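Local structure of cephalosporin acylase (Bacillus halodurans, 2NLZ) at residues 64-78 with 368-381. The protein probably hydrolyses amide bonds of substrates such as cephalosporins, in the manner of gamma-glutamyltranspeptidase-like Ntn hydrolases. The protein carries 1 engineered substitution. Sequence-based numbering, arbitrary orientation.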
loop_
_atom_site.group_PDB
_atom_site.type_symbol
_atom_site.label_atom_id
_atom_site.label_comp_id
_atom_site.label_asym_id
_atom_site.label_seq_id
_atom_site.Cartn_x
_atom_site.Cartn_y
_atom_site.Cartn_z
ATOM N N THR D 64 6.715 -9.132 -31.738
ATOM C CA THR D 64 7.832 -8.718 -30.926
ATOM C C THR D 64 8.371 -9.862 -30.090
ATOM O O THR D 64 9.417 -9.721 -29.488
ATOM C CB THR D 64 7.438 -7.572 -29.988
ATOM O OG1 THR D 64 6.316 -7.966 -29.192
ATOM C CG2 THR D 64 7.075 -6.327 -30.783
ATOM N N SER D 65 7.669 -10.991 -30.057
ATOM C CA SER D 65 8.033 -12.103 -29.173
ATOM C C SER D 65 8.074 -13.442 -29.894
ATOM O O SER D 65 8.175 -14.503 -29.274
ATOM C CB SER D 65 7.030 -12.199 -28.022
ATOM O OG SER D 65 7.119 -11.070 -27.180
ATOM N N ASN D 66 8.031 -13.393 -31.213
ATOM C CA ASN D 66 7.537 -14.521 -31.945
ATOM C C ASN D 66 7.801 -14.408 -33.421
ATOM O O ASN D 66 8.193 -13.352 -33.899
ATOM C CB ASN D 66 6.033 -14.540 -31.749
ATOM C CG ASN D 66 5.489 -15.889 -31.792
ATOM O OD1 ASN D 66 4.302 -16.073 -31.989
ATOM N ND2 ASN D 66 6.357 -16.876 -31.616
ATOM N N GLY D 67 7.556 -15.494 -34.148
ATOM C CA GLY D 67 7.590 -15.482 -35.605
ATOM C C GLY D 67 7.249 -16.837 -36.186
ATOM O O GLY D 67 7.172 -17.837 -35.472
ATOM N N ILE D 68 7.037 -16.870 -37.495
ATOM C CA ILE D 68 6.847 -18.129 -38.202
ATOM C C ILE D 68 8.183 -18.860 -38.229
ATOM O O ILE D 68 8.234 -20.087 -38.231
ATOM C CB ILE D 68 6.319 -17.890 -39.625
ATOM C CG1 ILE D 68 5.242 -16.799 -39.581
ATOM C CG2 ILE D 68 5.829 -19.204 -40.259
ATOM C CD1 ILE D 68 4.237 -16.832 -40.689
ATOM N N GLY D 69 9.264 -18.089 -38.214
ATOM C CA GLY D 69 10.608 -18.643 -38.104
ATOM C C GLY D 69 11.060 -18.976 -36.691
ATOM O O GLY D 69 12.262 -18.991 -36.411
ATOM N N SER D 70 10.099 -19.252 -35.806
ATOM C CA SER D 70 10.390 -19.651 -34.425
ATOM C C SER D 70 10.617 -21.141 -34.330
ATOM O O SER D 70 10.344 -21.872 -35.277
ATOM C CB SER D 70 9.212 -19.287 -33.519
ATOM O OG SER D 70 9.113 -17.885 -33.328
ATOM N N ASP D 71 11.123 -21.601 -33.192
ATOM C CA ASP D 71 10.836 -22.988 -32.813
ATOM C C ASP D 71 9.870 -23.041 -31.630
ATOM O O ASP D 71 9.568 -22.000 -31.044
ATOM C CB ASP D 71 12.074 -23.911 -32.677
ATOM C CG ASP D 71 13.239 -23.269 -31.993
ATOM O OD1 ASP D 71 14.370 -23.655 -32.340
ATOM O OD2 ASP D 71 13.040 -22.401 -31.122
ATOM N N ALA D 72 9.364 -24.237 -31.322
ATOM C CA ALA D 72 8.290 -24.408 -30.340
ATOM C C ALA D 72 8.497 -25.605 -29.416
ATOM O O ALA D 72 9.323 -26.465 -29.686
ATOM C CB ALA D 72 6.956 -24.533 -31.057
ATOM N N PHE D 73 7.738 -25.651 -28.326
ATOM C CA PHE D 73 7.737 -26.794 -27.404
ATOM C C PHE D 73 6.328 -27.009 -26.859
ATOM O O PHE D 73 5.554 -26.046 -26.708
ATOM C CB PHE D 73 8.684 -26.556 -26.226
ATOM C CG PHE D 73 10.139 -26.805 -26.533
ATOM C CD1 PHE D 73 10.719 -28.025 -26.252
ATOM C CD2 PHE D 73 10.944 -25.792 -27.058
ATOM C CE1 PHE D 73 12.066 -28.240 -26.505
ATOM C CE2 PHE D 73 12.295 -26.001 -27.325
ATOM C CZ PHE D 73 12.856 -27.226 -27.045
ATOM N N ALA D 74 5.992 -28.261 -26.543
ATOM C CA ALA D 74 4.661 -28.562 -25.996
ATOM C C ALA D 74 4.627 -29.737 -25.040
ATOM O O ALA D 74 5.314 -30.740 -25.244
ATOM C CB ALA D 74 3.640 -28.766 -27.109
ATOM N N LEU D 75 3.840 -29.578 -23.980
ATOM C CA LEU D 75 3.419 -30.692 -23.155
ATOM C C LEU D 75 1.921 -30.820 -23.345
ATOM O O LEU D 75 1.160 -29.923 -22.976
ATOM C CB LEU D 75 3.775 -30.487 -21.681
ATOM C CG LEU D 75 5.187 -30.905 -21.243
ATOM C CD1 LEU D 75 5.437 -30.626 -19.774
ATOM C CD2 LEU D 75 5.408 -32.375 -21.539
ATOM N N VAL D 76 1.498 -31.921 -23.956
ATOM C CA VAL D 76 0.078 -32.121 -24.241
ATOM C C VAL D 76 -0.468 -33.346 -23.509
ATOM O O VAL D 76 0.101 -34.437 -23.578
ATOM C CB VAL D 76 -0.213 -32.143 -25.784
ATOM C CG1 VAL D 76 0.888 -32.856 -26.528
ATOM C CG2 VAL D 76 -1.542 -32.789 -26.082
ATOM N N TRP D 77 -1.547 -33.134 -22.764
ATOM C CA TRP D 77 -2.223 -34.231 -22.080
ATOM C C TRP D 77 -3.458 -34.616 -22.846
ATOM O O TRP D 77 -4.384 -33.820 -22.987
ATOM C CB TRP D 77 -2.640 -33.846 -20.667
ATOM C CG TRP D 77 -3.298 -34.966 -19.900
ATOM C CD1 TRP D 77 -4.624 -35.333 -19.930
ATOM C CD2 TRP D 77 -2.664 -35.847 -18.961
ATOM N NE1 TRP D 77 -4.844 -36.387 -19.067
ATOM C CE2 TRP D 77 -3.658 -36.717 -18.462
ATOM C CE3 TRP D 77 -1.349 -35.981 -18.488
ATOM C CZ2 TRP D 77 -3.375 -37.703 -17.524
ATOM C CZ3 TRP D 77 -1.072 -36.965 -17.564
ATOM C CH2 TRP D 77 -2.076 -37.813 -17.093
ATOM N N THR D 78 -3.469 -35.853 -23.318
ATOM C CA THR D 78 -4.582 -36.368 -24.086
ATOM C C THR D 78 -4.617 -37.877 -23.922
ATOM O O THR D 78 -3.558 -38.527 -23.906
ATOM C CB THR D 78 -4.477 -35.946 -25.577
ATOM O OG1 THR D 78 -5.580 -36.479 -26.312
ATOM C CG2 THR D 78 -3.164 -36.409 -26.193
ATOM N N GLY D 368 -11.111 -33.584 -21.374
ATOM C CA GLY D 368 -9.906 -33.905 -20.608
ATOM C C GLY D 368 -8.589 -33.719 -21.336
ATOM O O GLY D 368 -7.562 -34.216 -20.880
ATOM N N ASN D 369 -8.612 -33.015 -22.465
ATOM C CA ASN D 369 -7.379 -32.633 -23.149
ATOM C C ASN D 369 -6.863 -31.275 -22.670
ATOM O O ASN D 369 -7.653 -30.362 -22.404
ATOM C CB ASN D 369 -7.562 -32.644 -24.656
ATOM C CG ASN D 369 -8.115 -33.952 -25.154
ATOM O OD1 ASN D 369 -7.572 -35.018 -24.868
ATOM N ND2 ASN D 369 -9.209 -33.884 -25.903
ATOM N N MET D 370 -5.540 -31.172 -22.529
ATOM C CA MET D 370 -4.885 -29.984 -21.976
ATOM C C MET D 370 -3.521 -29.799 -22.624
ATOM O O MET D 370 -2.802 -30.793 -22.843
ATOM C CB MET D 370 -4.701 -30.118 -20.457
ATOM C CG MET D 370 -6.006 -30.257 -19.689
ATOM S SD MET D 370 -6.014 -29.571 -18.034
ATOM C CE MET D 370 -5.290 -30.935 -17.157
ATOM N N VAL D 371 -3.157 -28.553 -22.941
ATOM C CA VAL D 371 -1.821 -28.301 -23.500
ATOM C C VAL D 371 -1.090 -27.080 -22.949
ATOM O O VAL D 371 -1.671 -26.016 -22.756
ATOM C CB VAL D 371 -1.777 -28.363 -25.074
ATOM C CG1 VAL D 371 -3.143 -28.139 -25.681
ATOM C CG2 VAL D 371 -0.719 -27.407 -25.672
ATOM N N SER D 372 0.193 -27.287 -22.676
ATOM C CA SER D 372 1.154 -26.239 -22.389
ATOM C C SER D 372 1.976 -26.018 -23.656
ATOM O O SER D 372 2.717 -26.903 -24.067
ATOM C CB SER D 372 2.072 -26.711 -21.266
ATOM O OG SER D 372 2.933 -25.690 -20.793
ATOM N N PHE D 373 1.834 -24.850 -24.278
ATOM C CA PHE D 373 2.516 -24.557 -25.540
ATOM C C PHE D 373 3.301 -23.283 -25.429
ATOM O O PHE D 373 2.814 -22.304 -24.877
ATOM C CB PHE D 373 1.516 -24.392 -26.691
ATOM C CG PHE D 373 2.155 -24.358 -28.049
ATOM C CD1 PHE D 373 2.328 -25.531 -28.779
ATOM C CD2 PHE D 373 2.598 -23.157 -28.603
ATOM C CE1 PHE D 373 2.929 -25.506 -30.038
ATOM C CE2 PHE D 373 3.205 -23.123 -29.861
ATOM C CZ PHE D 373 3.361 -24.294 -30.584
ATOM N N ILE D 374 4.497 -23.284 -26.005
ATOM C CA ILE D 374 5.350 -22.119 -25.972
ATOM C C ILE D 374 6.217 -22.044 -27.241
ATOM O O ILE D 374 6.719 -23.069 -27.712
ATOM C CB ILE D 374 6.173 -22.145 -24.670
ATOM C CG1 ILE D 374 6.947 -20.852 -24.451
ATOM C CG2 ILE D 374 7.058 -23.355 -24.626
ATOM C CD1 ILE D 374 7.319 -20.638 -23.009
ATOM N N GLN D 375 6.359 -20.851 -27.823
ATOM C CA GLN D 375 7.267 -20.665 -28.972
ATOM C C GLN D 375 7.969 -19.314 -28.942
ATOM O O GLN D 375 7.431 -18.357 -28.401
ATOM C CB GLN D 375 6.561 -20.893 -30.329
ATOM C CG GLN D 375 5.540 -19.856 -30.712
ATOM C CD GLN D 375 4.791 -20.184 -31.972
ATOM O OE1 GLN D 375 4.572 -21.348 -32.295
ATOM N NE2 GLN D 375 4.371 -19.153 -32.690
ATOM N N SER D 376 9.162 -19.245 -29.534
ATOM C CA SER D 376 9.959 -18.020 -29.511
ATOM C C SER D 376 10.962 -17.891 -30.662
ATOM O O SER D 376 11.434 -18.883 -31.212
ATOM C CB SER D 376 10.690 -17.909 -28.169
ATOM O OG SER D 376 11.651 -16.874 -28.148
ATOM N N ASN D 377 11.272 -16.641 -31.002
ATOM C CA ASN D 377 12.383 -16.298 -31.877
ATOM C C ASN D 377 13.653 -16.004 -31.080
ATOM O O ASN D 377 14.584 -15.381 -31.583
ATOM C CB ASN D 377 12.014 -15.090 -32.728
ATOM C CG ASN D 377 11.545 -15.480 -34.111
ATOM O OD1 ASN D 377 11.335 -16.655 -34.383
ATOM N ND2 ASN D 377 11.392 -14.493 -35.001
ATOM N N TYR D 378 13.673 -16.485 -29.839
ATOM C CA TYR D 378 14.671 -16.133 -28.830
ATOM C C TYR D 378 14.639 -14.639 -28.506
ATOM O O TYR D 378 13.791 -14.198 -27.732
ATOM C CB TYR D 378 16.064 -16.645 -29.196
ATOM C CG TYR D 378 17.095 -16.476 -28.112
ATOM C CD1 TYR D 378 16.786 -16.718 -26.772
ATOM C CD2 TYR D 378 18.393 -16.087 -28.424
ATOM C CE1 TYR D 378 17.747 -16.558 -25.772
ATOM C CE2 TYR D 378 19.357 -15.934 -27.435
ATOM C CZ TYR D 378 19.028 -16.168 -26.116
ATOM O OH TYR D 378 19.987 -16.013 -25.144
ATOM N N MET D 379 15.524 -13.852 -29.102
ATOM C CA MET D 379 15.582 -12.434 -28.768
ATOM C C MET D 379 14.594 -11.566 -29.551
ATOM O O MET D 379 14.901 -11.102 -30.649
ATOM C CB MET D 379 17.003 -11.906 -28.921
ATOM C CG MET D 379 17.931 -12.411 -27.850
ATOM S SD MET D 379 19.615 -11.829 -28.039
ATOM C CE MET D 379 20.301 -12.274 -26.444
ATOM N N GLY D 380 13.416 -11.343 -28.970
ATOM C CA GLY D 380 12.426 -10.444 -29.542
ATOM C C GLY D 380 11.990 -10.872 -30.927
ATOM O O GLY D 380 11.396 -11.933 -31.095
ATOM N N PHE D 381 12.304 -10.044 -31.920
ATOM C CA PHE D 381 12.013 -10.344 -33.317
ATOM C C PHE D 381 12.912 -11.467 -33.842
ATOM O O PHE D 381 12.604 -12.106 -34.847
ATOM C CB PHE D 381 12.179 -9.085 -34.171
ATOM C CG PHE D 381 10.972 -8.190 -34.185
ATOM C CD1 PHE D 381 9.926 -8.418 -35.082
ATOM C CD2 PHE D 381 10.884 -7.112 -33.325
ATOM C CE1 PHE D 381 8.808 -7.592 -35.113
ATOM C CE2 PHE D 381 9.768 -6.281 -33.348
ATOM C CZ PHE D 381 8.727 -6.519 -34.247
#
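F373 swings its ring out with CG on the far side from the backbone N (chi1 -169°), bringing CZ 3.6 Å from CB of A72 and CD1 3.9 Å from CB of A74. Both methyls meet the ring obliquely, and O of F73 lies over one face, towards the rim; alanines suit these places because larger side chains would crowd the ring. Q375 instead carries CG between the backbone N and the carbonyl carbon (chi1 69°), and its chain, extended beyond CG, is long enough to bring the amide beside the side chain of N66 while OE1 accepts a bond from W126. Strands 71-78 and 370-376 run antiparallel (178°). Reciprocal backbone bonds join F73 with I374, L75 with S372 and W77 with M370; at the D71–S376 pair one of the two is weak. F73, W77, M370 and I374 lie on the other face, where W77 and M370 also pack on P432 of strand 431-438. At one end, T78 offers a hydroxyl, OG1 donating to OD1 of N369 (2.9 Å) from above the carbonyl plane. At the other, asparagine suits position 377 by presenting acceptor and donor together: OD1 of N377 lies 2.8 Å from OG of S70, in the type I turn G67–S70, and ND2 of N377 donates to O of F381 (2.7 Å) and to O of A393. Replacing N377 with an alanine would probably leave both carbonyls without this donor and that turn less firmly held. CA of T64 sits over the F381 ring, 4.1 Å from its centroid, as a CH-pi contact. Backbone bonding thus fixes the buried register, while polar side chains anchor the loops where strand pairing stops.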